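Local structure of putative citrate lyase, alfa subunit (2HJ0) at residues A[68-71]-A[72-75]; A[151-154]-A[155-159]; A[171-174]-A[175-179]; A[350-353]-A[354-358]; A[382-385]-A[386-389]. The protein is a putative citrate lyase alpha subunit of the CitF family, an alpha/beta protein built on two large beta sheets and paired with a second copy of itself. One frame throughout, in Å; residues are numbered along the deposited sequence.

Interaction 1 (A[68-71]-A[72-75]); sequences SFHH and HFRE
His70, His72 and Phe73 bring their rings together where the chain leaves strand 66-69, forming a small aromatic cluster. The His70 and His72 rings have centroids 5.3 Å apart and planes inclined at 51°. Phe73 approaches the same His70 ring less closely, with centroids 5.9 Å apart, and it too is tilted; both pairs are oblique. With CG between the backbone N and the carbonyl carbon (chi1 71°), the His70 ring lies on the side of His72 and Phe73. Aromatic side chains suit this largely buried bend because their flat surfaces can meet at a slant.

Hydrogen bonding shapes the backbone. Arg74 N donates to His71 O at 3.0 Å, closing a type I beta turn from His71 to Arg74; the N-H arrives from well above the carbonyl plane. Beside the bond, the aliphatic CG of Arg74 packs 3.5 Å from His71 O.

A water adds a second link, donating to His70 O at 2.8 Å and accepting from Phe73 N at 3.1 Å.

Outside the turn, His71 ND1 is bonded to Ser100 OG and His72 NE2 to Val328 O, while Tyr192 stacks on the His71 ring; these partners hold the two imidazoles in place. A bound citric acid molecule, probably from the crystallisation liquor, lies about 3 Å from the His71 side chain at the nearest atoms, which is consistent with a polar pocket at this bend.

Interaction 2 (A[151-154]-A[155-159]); sequences RARA and IATDD
Ile155 buries the most surface here, one helical turn on from Arg151. Its CD1 lies over one face of the Arg151 guanidinium, 3.3 Å from NH1, so a branched hydrocarbon covers the flat group while leaving its edges for polar partners: Arg151 NH2 bonds to Ala98 O and NH1 forms a salt bridge with Asp196. The Arg151 chain, extended from CG to NE, carries the guanidinium out to Ala98 and Asp196. Underneath, Ile155 N donates to Arg151 O at 3.0 Å, nearly straight at 172°, as an ordinary helical bond.

Ala154 comes next. Asp159 lies beside it, where a methyl leaves room, and the Ala154 carbonyl O accepts a weak bond from Asp159 N at 3.3 Å. Together with an equally weak bond from Asp158 N to Ile155 O, and with the positive phi of Asp158 (71°), this is consistent with a Schellman motif ending helix 148-157.

Arg153 uses both its backbone and its side chain. Its carbonyl O is gripped twice by Thr157, from N nearly in line with the C=O and from OG1 at 2.8 Å, from well above the carbonyl plane; threonine suits a helix end, its hydroxyl turning back to a carbonyl of the preceding turn. The Arg153 chain bends at chi2 and chi3, bringing NH2 edge-on to Asp159 OD1 in a weak, long salt bridge of 3.5 Å, with the guanidinium and carboxylate planes 78° apart. Its NH1 has its strongest partner in Arg500 O and also forms a salt bridge with Glu498.

Interaction 3 (A[171-174]-A[175-179]); sequences SSDA and YGNAN
Tyr175 N donates to Asp173 OD1 at 2.8 Å, closing an Asx turn at the tip of a beta hairpin between two short, weakly bonded strands, 171-172 and 178-179. The Tyr175 ring leads away from the turn and makes a cation-pi contact with Lys47.

Gly176 follows with phi 116°, a conformation in which a beta carbon would press on the carbonyl O of Tyr175, so glycine fits the bend. Its N gives Asp173 O a weak bond.

Asn177 meets Asp173 at three points. Its N donates to OD1 at 3.0 Å, reaching that oxygen from the opposite face of the carboxylate to Tyr175 N. ND2 donates to OD2 at 2.8 Å, on the syn lone pair and in the amide's own plane, although carboxylate and amide stand 84° apart. In return, Asn177 O accepts from Asp173 N at 3.2 Å. Aspartate suits the site because its two oxygens meet three N-H groups across the bend; OD2 also accepts from Asn215 N, and Asn177 ND2 also donates to Gln222 OE1.

Ala178 and Ser172 form a non-hydrogen-bonded antiparallel pair; small side chains suit it, their CB atoms side by side on one face.

Asn179 N gives Ser171 O a weak bond at 3.3 Å, while its ND2 is held by Pro217 O.

The hairpin lies beside strand 202-207, where Ser172 touches Ile205 and Thr207, and its tip packs Tyr175 and Asn177 against Gln366 and Met353 of the second subunit.

Interaction 4 (A[350-353]-A[354-358]); sequences DANM and YASPL
A very short helix, 351-355, has a side-chain bond to a backbone N-H near each end, with Asn352 and Ser356 meeting across it. At the start, Asp350 is the N-cap: Met353 N donates to its OD1 at 2.6 Å and 160°, from above the carboxylate plane. A short polar side chain suits this position, where the first-turn amides lack helical acceptors. Further on, Ser356 OG accepts from Leu358 N at 3.2 Å, an ST turn.

Between them, Tyr354 N bonds to Asp350 O and Ala355 N to Ala351 O, each at 3.0 Å, while Ser356 N reaches Asn352 O only weakly. Asn352 points its CG opposite to the backbone N (chi1 -171°), which brings OD1 to the side of Ser356. The Tyr354 ring leads outward; Ala355 CB lies over one face, offset toward the rim, and the hydroxyl bonds to Gln277.

Helix 148-157 packs against Asn352, Pro357 and Leu358, helix 191-199 against Asp350 and Ala351, and helix 400-406 against Tyr354 and Ala355. Met353, a selenomethionine, reaches Gln222 of the second subunit.

Interaction 5 (A[382-385]-A[386-389]); sequences NVNV and MTGS
An Asx turn follows strand 383-384, in which the Asn384 side chain folds forward onto Met386 and Thr387. Strand 383-384 pairs antiparallel with strand 376-377, and the turn carries the chain out of this small sheet into the loop before helix 400-406.

Asn384 OD1 is gripped by two backbone amides. Met386 N donates at 3.0 Å from well above the carbonyl plane, whereas Thr387 N, at 3.2 Å and 155°, lies in that plane on a lone pair. With CG anti to the strand's own N (chi1 169°), the amide is carried forward to these two backbone N-H groups.

The other half of the amide works in the reverse sense. ND2 donates to Thr387 O at 2.7 Å, somewhat out of both the amide and carbonyl planes, and makes a weak bond of 3.5 Å to Thr387 OG1. The two side chains cross at about a right angle. The stronger partner of that hydroxyl is Thr430 OG1, while ND2 also has a weak bond to Glu376 OE1. Asparagine fits because one amide offers both an acceptor for two N-H groups and a donor for a carbonyl; these bonds at both ends fix its rotation.

Two hydrophobic side chains flank the turn. Met386, a selenomethionine, lies with CB 3.8 Å from Asn384 OD1, then turns its bent chain away to touch Ile393. Val385 touches His400 of helix 400-406. Such a side-chain mimic of a backbone turn, with an asparagine oxygen accepting from the amide two residues on, is the defining feature of the Asx turn.

In the fold
The five contacts follow one another along the chain without overlap. Interactions 1 and 2 belong to the region of the ten-strand sheet: interaction 1 leaves strand 66-69 and interaction 2 ends helix 148-157. Interaction 3 is a separate two-strand hairpin following strand 164-169 of that sheet. Interaction 4 comes after strand 346-348 of the nine-strand sheet, yet its centre is about 10 Å from that of interaction 2, and the two touch through Arg153 and Leu358, joining the two sheet regions. Arg151 also touches Ser68 of interaction 1. Interactions 3 and 4 both reach the second subunit. Interaction 5 stands apart, its centre about 39 Å from that of interaction 3 on the opposite side of the chain's centre.

Interaction 1 (A[68-71]-A[72-75])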
loop_
_atom_site.group_PDB
_atom_site.type_symbol
_atom_site.label_atom_id
_atom_site.label_comp_id
_atom_site.label_asym_id
_atom_site.label_seq_id
_atom_site.Cartn_x
_atom_site.Cartn_y
_atom_site.Cartn_z
ATOM N N SER A 68 -5.447 -9.139 16.549
ATOM C CA SER A 68 -6.012 -7.794 16.414
ATOM C C SER A 68 -7.347 -7.771 15.673
ATOM O O SER A 68 -7.735 -8.748 15.019
ATOM C CB SER A 68 -5.022 -6.883 15.688
ATOM O OG SER A 68 -4.611 -7.448 14.453
ATOM N N PHE A 69 -8.028 -6.630 15.782
ATOM C CA PHE A 69 -9.330 -6.388 15.150
ATOM C C PHE A 69 -9.461 -4.888 14.946
ATOM O O PHE A 69 -8.726 -4.125 15.561
ATOM C CB PHE A 69 -10.495 -6.824 16.050
ATOM C CG PHE A 69 -10.358 -8.204 16.617
ATOM C CD1 PHE A 69 -9.640 -8.427 17.786
ATOM C CD2 PHE A 69 -10.956 -9.285 15.985
ATOM C CE1 PHE A 69 -9.519 -9.709 18.315
ATOM C CE2 PHE A 69 -10.844 -10.566 16.503
ATOM C CZ PHE A 69 -10.124 -10.777 17.670
ATOM N N HIS A 70 -10.390 -4.458 14.091
ATOM C CA HIS A 70 -10.583 -3.029 13.897
ATOM C C HIS A 70 -11.983 -2.654 14.377
ATOM O O HIS A 70 -12.816 -3.530 14.597
ATOM C CB HIS A 70 -10.395 -2.637 12.440
ATOM C CG HIS A 70 -11.489 -3.105 11.541
ATOM N ND1 HIS A 70 -11.323 -4.142 10.650
ATOM C CD2 HIS A 70 -12.780 -2.713 11.434
ATOM C CE1 HIS A 70 -12.469 -4.377 10.038
ATOM N NE2 HIS A 70 -13.369 -3.525 10.497
ATOM N N HIS A 71 -12.243 -1.362 14.560
ATOM C CA HIS A 71 -13.556 -0.920 15.032
ATOM C C HIS A 71 -14.360 -0.065 14.043
ATOM O O HIS A 71 -15.174 0.782 14.456
ATOM C CB HIS A 71 -13.409 -0.147 16.349
ATOM C CG HIS A 71 -12.693 1.157 16.210
ATOM N ND1 HIS A 71 -11.350 1.242 15.918
ATOM C CD2 HIS A 71 -13.140 2.434 16.283
ATOM C CE1 HIS A 71 -11.000 2.511 15.813
ATOM N NE2 HIS A 71 -12.069 3.256 16.027
ATOM N N HIS A 72 -14.167 -0.287 12.748
ATOM C CA HIS A 72 -14.897 0.522 11.773
ATOM C C HIS A 72 -16.402 0.287 11.774
ATOM O O HIS A 72 -17.161 1.128 11.301
ATOM C CB HIS A 72 -14.324 0.320 10.371
ATOM C CG HIS A 72 -13.089 1.118 10.109
ATOM N ND1 HIS A 72 -11.862 0.538 9.876
ATOM C CD2 HIS A 72 -12.896 2.455 10.023
ATOM C CE1 HIS A 72 -10.964 1.482 9.654
ATOM N NE2 HIS A 72 -11.566 2.655 9.735
ATOM N N PHE A 73 -16.832 -0.843 12.316
ATOM C CA PHE A 73 -18.263 -1.152 12.384
ATOM C C PHE A 73 -18.867 -0.636 13.696
ATOM O O PHE A 73 -20.081 -0.730 13.933
ATOM C CB PHE A 73 -18.500 -2.658 12.278
ATOM C CG PHE A 73 -18.252 -3.198 10.913
ATOM C CD1 PHE A 73 -17.304 -4.188 10.702
ATOM C CD2 PHE A 73 -18.962 -2.701 9.827
ATOM C CE1 PHE A 73 -17.069 -4.676 9.432
ATOM C CE2 PHE A 73 -18.739 -3.179 8.546
ATOM C CZ PHE A 73 -17.792 -4.168 8.344
ATOM N N ARG A 74 -17.997 -0.099 14.543
ATOM C CA ARG A 74 -18.395 0.438 15.825
ATOM C C ARG A 74 -19.339 -0.460 16.601
ATOM O O ARG A 74 -19.077 -1.651 16.727
ATOM C CB ARG A 74 -18.998 1.813 15.622
ATOM C CG ARG A 74 -17.993 2.741 15.017
ATOM C CD ARG A 74 -18.335 4.163 15.314
ATOM N NE ARG A 74 -19.041 4.752 14.195
ATOM C CZ ARG A 74 -19.586 5.955 14.219
ATOM N NH1 ARG A 74 -20.218 6.416 13.138
ATOM N NH2 ARG A 74 -19.498 6.680 15.330
ATOM N N GLU A 75 -20.433 0.100 17.118
ATOM C CA GLU A 75 -21.393 -0.672 17.914
ATOM C C GLU A 75 -22.108 -1.754 17.136
ATOM O O GLU A 75 -22.870 -2.535 17.705
ATOM C CB GLU A 75 -22.434 0.246 18.547
ATOM C CG GLU A 75 -21.875 1.254 19.548
ATOM C CD GLU A 75 -21.236 0.606 20.785
ATOM O OE1 GLU A 75 -21.567 -0.559 21.109
ATOM O OE2 GLU A 75 -20.414 1.288 21.434
HETATM O O HOH W 1 -15.530 -3.117 13.952
#

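Interaction 2 (A[151-154]-A[155-159])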
loop_
_atom_site.group_PDB
_atom_site.type_symbol
_atom_site.label_atom_id
_atom_site.label_comp_id
_atom_site.label_asym_id
_atom_site.label_seq_id
_atom_site.Cartn_x
_atom_site.Cartn_y
_atom_site.Cartn_z
ATOM N N ARG A 151 -0.681 3.514 18.288
ATOM C CA ARG A 151 -0.878 2.128 17.898
ATOM C C ARG A 151 -0.134 1.875 16.594
ATOM O O ARG A 151 0.549 0.858 16.425
ATOM C CB ARG A 151 -2.365 1.842 17.709
ATOM C CG ARG A 151 -2.668 0.427 17.238
ATOM C CD ARG A 151 -4.155 0.231 17.079
ATOM N NE ARG A 151 -4.503 -1.173 16.955
ATOM C CZ ARG A 151 -4.379 -1.881 15.842
ATOM N NH1 ARG A 151 -3.914 -1.314 14.732
ATOM N NH2 ARG A 151 -4.717 -3.162 15.844
ATOM N N ALA A 152 -0.276 2.807 15.661
ATOM C CA ALA A 152 0.406 2.671 14.393
ATOM C C ALA A 152 1.916 2.712 14.656
ATOM O O ALA A 152 2.656 1.924 14.084
ATOM C CB ALA A 152 -0.020 3.791 13.442
ATOM N N ARG A 153 2.369 3.612 15.528
ATOM C CA ARG A 153 3.791 3.700 15.836
ATOM C C ARG A 153 4.289 2.384 16.430
ATOM O O ARG A 153 5.282 1.827 15.963
ATOM C CB ARG A 153 4.081 4.823 16.827
ATOM C CG ARG A 153 5.574 4.976 17.145
ATOM C CD ARG A 153 5.821 5.169 18.642
ATOM N NE ARG A 153 5.542 3.957 19.412
ATOM C CZ ARG A 153 4.698 3.900 20.439
ATOM N NH1 ARG A 153 4.047 4.988 20.817
ATOM N NH2 ARG A 153 4.506 2.763 21.092
ATOM N N ALA A 154 3.598 1.886 17.454
ATOM C CA ALA A 154 3.997 0.627 18.096
ATOM C C ALA A 154 4.106 -0.534 17.118
ATOM O O ALA A 154 5.113 -1.243 17.108
ATOM C CB ALA A 154 3.037 0.261 19.206
ATOM N N ILE A 155 3.081 -0.731 16.297
ATOM C CA ILE A 155 3.101 -1.825 15.349
ATOM C C ILE A 155 4.260 -1.690 14.371
ATOM O O ILE A 155 4.926 -2.668 14.061
ATOM C CB ILE A 155 1.760 -1.918 14.600
ATOM C CG1 ILE A 155 0.646 -2.176 15.618
ATOM C CG2 ILE A 155 1.808 -3.026 13.546
ATOM C CD1 ILE A 155 -0.736 -2.305 15.037
ATOM N N ALA A 156 4.537 -0.481 13.916
ATOM C CA ALA A 156 5.621 -0.290 12.967
ATOM C C ALA A 156 7.007 -0.400 13.597
ATOM O O ALA A 156 7.949 -0.840 12.948
ATOM C CB ALA A 156 5.464 1.056 12.284
ATOM N N THR A 157 7.122 0.012 14.853
ATOM C CA THR A 157 8.381 -0.039 15.587
ATOM C C THR A 157 8.671 -1.460 16.043
ATOM O O THR A 157 9.776 -1.780 16.474
ATOM C CB THR A 157 8.312 0.842 16.821
ATOM O OG1 THR A 157 7.995 2.172 16.415
ATOM C CG2 THR A 157 9.647 0.852 17.552
ATOM N N ASP A 158 7.655 -2.303 15.938
ATOM C CA ASP A 158 7.728 -3.700 16.338
ATOM C C ASP A 158 7.798 -3.875 17.850
ATOM O O ASP A 158 8.100 -4.964 18.333
ATOM C CB ASP A 158 8.927 -4.416 15.696
ATOM C CG ASP A 158 8.703 -5.929 15.552
ATOM O OD1 ASP A 158 9.629 -6.635 15.091
ATOM O OD2 ASP A 158 7.599 -6.409 15.886
ATOM N N ASP A 159 7.523 -2.833 18.620
ATOM C CA ASP A 159 7.576 -3.052 20.045
ATOM C C ASP A 159 6.275 -3.731 20.432
ATOM O O ASP A 159 5.920 -3.815 21.600
ATOM C CB ASP A 159 7.818 -1.748 20.809
ATOM C CG ASP A 159 6.846 -0.688 20.452
ATOM O OD1 ASP A 159 7.133 0.505 20.722
ATOM O OD2 ASP A 159 5.786 -1.058 19.900
#

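Interaction 3 (A[171-174]-A[175-179])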
loop_
_atom_site.group_PDB
_atom_site.type_symbol
_atom_site.label_atom_id
_atom_site.label_comp_id
_atom_site.label_asym_id
_atom_site.label_seq_id
_atom_site.Cartn_x
_atom_site.Cartn_y
_atom_site.Cartn_z
ATOM N N SER A 171 -16.755 -6.538 1.865
ATOM C CA SER A 171 -16.635 -7.220 0.571
ATOM C C SER A 171 -15.216 -7.752 0.384
ATOM O O SER A 171 -14.255 -7.171 0.887
ATOM C CB SER A 171 -17.016 -6.290 -0.600
ATOM O OG SER A 171 -16.178 -5.155 -0.705
ATOM N N SER A 172 -15.094 -8.861 -0.336
ATOM C CA SER A 172 -13.797 -9.475 -0.578
ATOM C C SER A 172 -13.917 -10.627 -1.575
ATOM O O SER A 172 -14.962 -11.271 -1.646
ATOM C CB SER A 172 -13.241 -10.005 0.742
ATOM O OG SER A 172 -12.116 -10.839 0.528
ATOM N N ASP A 173 -12.879 -10.878 -2.367
ATOM C CA ASP A 173 -12.948 -12.015 -3.280
ATOM C C ASP A 173 -12.381 -13.203 -2.521
ATOM O O ASP A 173 -12.035 -13.078 -1.349
ATOM C CB ASP A 173 -12.154 -11.786 -4.576
ATOM C CG ASP A 173 -10.758 -11.247 -4.334
ATOM O OD1 ASP A 173 -10.094 -11.707 -3.370
ATOM O OD2 ASP A 173 -10.327 -10.372 -5.133
ATOM N N ALA A 174 -12.284 -14.345 -3.183
ATOM C CA ALA A 174 -11.778 -15.539 -2.536
ATOM C C ALA A 174 -10.270 -15.569 -2.542
ATOM O O ALA A 174 -9.657 -16.627 -2.434
ATOM C CB ALA A 174 -12.324 -16.777 -3.213
ATOM N N TYR A 175 -9.657 -14.406 -2.665
ATOM C CA TYR A 175 -8.209 -14.365 -2.653
ATOM C C TYR A 175 -7.696 -13.302 -1.696
ATOM O O TYR A 175 -6.490 -13.219 -1.466
ATOM C CB TYR A 175 -7.678 -14.116 -4.063
ATOM C CG TYR A 175 -6.452 -14.935 -4.398
ATOM C CD1 TYR A 175 -6.432 -16.315 -4.185
ATOM C CD2 TYR A 175 -5.334 -14.346 -4.973
ATOM C CE1 TYR A 175 -5.338 -17.087 -4.546
ATOM C CE2 TYR A 175 -4.230 -15.117 -5.335
ATOM C CZ TYR A 175 -4.245 -16.489 -5.122
ATOM O OH TYR A 175 -3.174 -17.260 -5.520
ATOM N N GLY A 176 -8.608 -12.480 -1.163
ATOM C CA GLY A 176 -8.218 -11.443 -0.216
ATOM C C GLY A 176 -8.396 -9.959 -0.542
ATOM O O GLY A 176 -8.303 -9.125 0.364
ATOM N N ASN A 177 -8.602 -9.596 -1.809
ATOM C CA ASN A 177 -8.806 -8.187 -2.147
ATOM C C ASN A 177 -10.126 -7.753 -1.483
ATOM O O ASN A 177 -11.196 -8.267 -1.818
ATOM C CB ASN A 177 -8.897 -8.000 -3.662
ATOM C CG ASN A 177 -7.611 -8.375 -4.378
ATOM O OD1 ASN A 177 -6.556 -7.768 -4.160
ATOM N ND2 ASN A 177 -7.692 -9.382 -5.246
ATOM N N ALA A 178 -10.047 -6.811 -0.546
ATOM C CA ALA A 178 -11.225 -6.351 0.185
ATOM C C ALA A 178 -11.360 -4.833 0.249
ATOM O O ALA A 178 -10.385 -4.097 0.078
ATOM C CB ALA A 178 -11.180 -6.914 1.602
ATOM N N ASN A 179 -12.572 -4.354 0.490
ATOM C CA ASN A 179 -12.771 -2.916 0.613
ATOM C C ASN A 179 -13.939 -2.679 1.549
ATOM O O ASN A 179 -14.652 -3.618 1.894
ATOM C CB ASN A 179 -12.984 -2.247 -0.766
ATOM C CG ASN A 179 -14.294 -2.630 -1.431
ATOM O OD1 ASN A 179 -15.367 -2.390 -0.892
ATOM N ND2 ASN A 179 -14.206 -3.213 -2.623
#

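Interaction 4 (A[350-353]-A[354-358])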
loop_
_atom_site.group_PDB
_atom_site.type_symbol
_atom_site.label_atom_id
_atom_site.label_comp_id
_atom_site.label_asym_id
_atom_site.label_seq_id
_atom_site.Cartn_x
_atom_site.Cartn_y
_atom_site.Cartn_z
ATOM N N ASP A 350 -4.589 4.934 5.556
ATOM C CA ASP A 350 -4.345 4.070 6.708
ATOM C C ASP A 350 -3.985 4.932 7.908
ATOM O O ASP A 350 -3.483 6.045 7.762
ATOM C CB ASP A 350 -3.195 3.102 6.413
ATOM C CG ASP A 350 -1.856 3.814 6.226
ATOM O OD1 ASP A 350 -1.237 4.226 7.225
ATOM O OD2 ASP A 350 -1.416 3.970 5.075
ATOM N N ALA A 351 -4.233 4.409 9.098
ATOM C CA ALA A 351 -3.939 5.136 10.334
ATOM C C ALA A 351 -2.489 5.598 10.454
ATOM O O ALA A 351 -2.219 6.595 11.126
ATOM C CB ALA A 351 -4.304 4.279 11.547
ATOM N N ASN A 352 -1.556 4.886 9.830
ATOM C CA ASN A 352 -0.167 5.289 9.925
ATOM C C ASN A 352 0.055 6.583 9.169
ATOM O O ASN A 352 0.623 7.536 9.702
ATOM C CB ASN A 352 0.774 4.219 9.380
ATOM C CG ASN A 352 2.243 4.535 9.676
ATOM O OD1 ASN A 352 2.673 4.553 10.839
ATOM N ND2 ASN A 352 3.013 4.801 8.624
HETATM N N MSE A 353 -0.388 6.625 7.920
HETATM C CA MSE A 353 -0.226 7.838 7.137
HETATM C C MSE A 353 -0.978 8.967 7.829
HETATM O O MSE A 353 -0.643 10.155 7.680
HETATM C CB MSE A 353 -0.796 7.651 5.741
HETATM C CG MSE A 353 -0.511 8.833 4.837
HETATM SE SE MSE A 353 -1.181 8.490 3.080
HETATM C CE MSE A 353 -1.765 10.250 2.613
ATOM N N TYR A 354 -1.997 8.571 8.592
ATOM C CA TYR A 354 -2.850 9.496 9.322
ATOM C C TYR A 354 -2.191 10.247 10.465
ATOM O O TYR A 354 -1.990 11.456 10.361
ATOM C CB TYR A 354 -4.110 8.773 9.845
ATOM C CG TYR A 354 -4.996 9.641 10.722
ATOM C CD1 TYR A 354 -5.351 10.924 10.321
ATOM C CD2 TYR A 354 -5.442 9.200 11.967
ATOM C CE1 TYR A 354 -6.115 11.752 11.131
ATOM C CE2 TYR A 354 -6.213 10.026 12.793
ATOM C CZ TYR A 354 -6.542 11.308 12.367
ATOM O OH TYR A 354 -7.273 12.169 13.168
ATOM N N ALA A 355 -1.837 9.553 11.541
ATOM C CA ALA A 355 -1.276 10.269 12.677
ATOM C C ALA A 355 -0.062 9.687 13.397
ATOM O O ALA A 355 0.108 9.906 14.596
ATOM C CB ALA A 355 -2.380 10.516 13.675
ATOM N N SER A 356 0.800 8.986 12.676
ATOM C CA SER A 356 1.963 8.393 13.308
ATOM C C SER A 356 3.089 9.367 13.521
ATOM O O SER A 356 3.533 10.040 12.600
ATOM C CB SER A 356 2.498 7.225 12.497
ATOM O OG SER A 356 3.762 6.830 12.987
ATOM N N PRO A 357 3.584 9.443 14.757
ATOM C CA PRO A 357 4.682 10.351 15.081
ATOM C C PRO A 357 6.029 9.855 14.530
ATOM O O PRO A 357 6.958 10.634 14.380
ATOM C CB PRO A 357 4.642 10.402 16.604
ATOM C CG PRO A 357 4.203 9.016 16.965
ATOM C CD PRO A 357 3.108 8.722 15.954
ATOM N N LEU A 358 6.125 8.568 14.213
ATOM C CA LEU A 358 7.359 8.009 13.682
ATOM C C LEU A 358 7.205 7.487 12.278
ATOM O O LEU A 358 7.289 6.283 12.044
ATOM C CB LEU A 358 7.858 6.870 14.556
ATOM C CG LEU A 358 8.605 7.281 15.810
ATOM C CD1 LEU A 358 9.168 6.041 16.481
ATOM C CD2 LEU A 358 9.717 8.243 15.436
#

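Interaction 5 (A[382-385]-A[386-389])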
loop_
_atom_site.group_PDB
_atom_site.type_symbol
_atom_site.label_atom_id
_atom_site.label_comp_id
_atom_site.label_asym_id
_atom_site.label_seq_id
_atom_site.Cartn_x
_atom_site.Cartn_y
_atom_site.Cartn_z
ATOM N N ASN A 382 -4.145 20.650 30.388
ATOM C CA ASN A 382 -4.116 19.217 30.128
ATOM C C ASN A 382 -5.540 18.780 29.865
ATOM O O ASN A 382 -6.463 19.234 30.536
ATOM C CB ASN A 382 -3.563 18.439 31.323
ATOM C CG ASN A 382 -2.096 18.699 31.550
ATOM O OD1 ASN A 382 -1.342 18.894 30.602
ATOM N ND2 ASN A 382 -1.676 18.690 32.806
ATOM N N VAL A 383 -5.720 17.893 28.897
ATOM C CA VAL A 383 -7.051 17.425 28.549
ATOM C C VAL A 383 -7.255 15.945 28.864
ATOM O O VAL A 383 -6.369 15.123 28.618
ATOM C CB VAL A 383 -7.330 17.655 27.046
ATOM C CG1 VAL A 383 -8.752 17.265 26.724
ATOM C CG2 VAL A 383 -7.079 19.112 26.678
ATOM N N ASN A 384 -8.430 15.622 29.408
ATOM C CA ASN A 384 -8.805 14.249 29.754
ATOM C C ASN A 384 -10.008 13.807 28.943
ATOM O O ASN A 384 -11.050 14.454 28.956
ATOM C CB ASN A 384 -9.133 14.133 31.255
ATOM C CG ASN A 384 -9.781 12.786 31.629
ATOM O OD1 ASN A 384 -9.375 11.716 31.162
ATOM N ND2 ASN A 384 -10.776 12.847 32.492
ATOM N N VAL A 385 -9.843 12.707 28.222
ATOM C CA VAL A 385 -10.919 12.146 27.411
ATOM C C VAL A 385 -11.073 10.649 27.719
ATOM O O VAL A 385 -11.776 9.935 27.006
ATOM C CB VAL A 385 -10.640 12.331 25.902
ATOM C CG1 VAL A 385 -10.783 13.795 25.521
ATOM C CG2 VAL A 385 -9.245 11.834 25.570
HETATM N N MSE A 386 -10.412 10.186 28.786
HETATM C CA MSE A 386 -10.466 8.783 29.197
HETATM C C MSE A 386 -11.448 8.486 30.331
HETATM O O MSE A 386 -12.386 7.711 30.158
HETATM C CB MSE A 386 -9.079 8.282 29.622
HETATM C CG MSE A 386 -8.291 7.558 28.546
HETATM SE SE MSE A 386 -9.177 5.992 27.892
HETATM C CE MSE A 386 -9.350 5.037 29.585
ATOM N N THR A 387 -11.238 9.105 31.485
ATOM C CA THR A 387 -12.094 8.853 32.638
ATOM C C THR A 387 -13.113 9.945 32.933
ATOM O O THR A 387 -12.878 11.116 32.665
ATOM C CB THR A 387 -11.243 8.642 33.876
ATOM O OG1 THR A 387 -10.385 9.769 34.041
ATOM C CG2 THR A 387 -10.391 7.409 33.723
ATOM N N GLY A 388 -14.247 9.545 33.493
ATOM C CA GLY A 388 -15.282 10.502 33.824
ATOM C C GLY A 388 -15.193 11.005 35.255
ATOM O O GLY A 388 -14.218 10.744 35.961
ATOM N N SER A 389 -16.224 11.728 35.683
ATOM C CA SER A 389 -16.277 12.284 37.029
ATOM C C SER A 389 -16.100 11.208 38.089
ATOM O O SER A 389 -15.353 11.391 39.046
ATOM C CB SER A 389 -17.604 13.013 37.226
ATOM O OG SER A 389 -18.668 12.235 36.717
#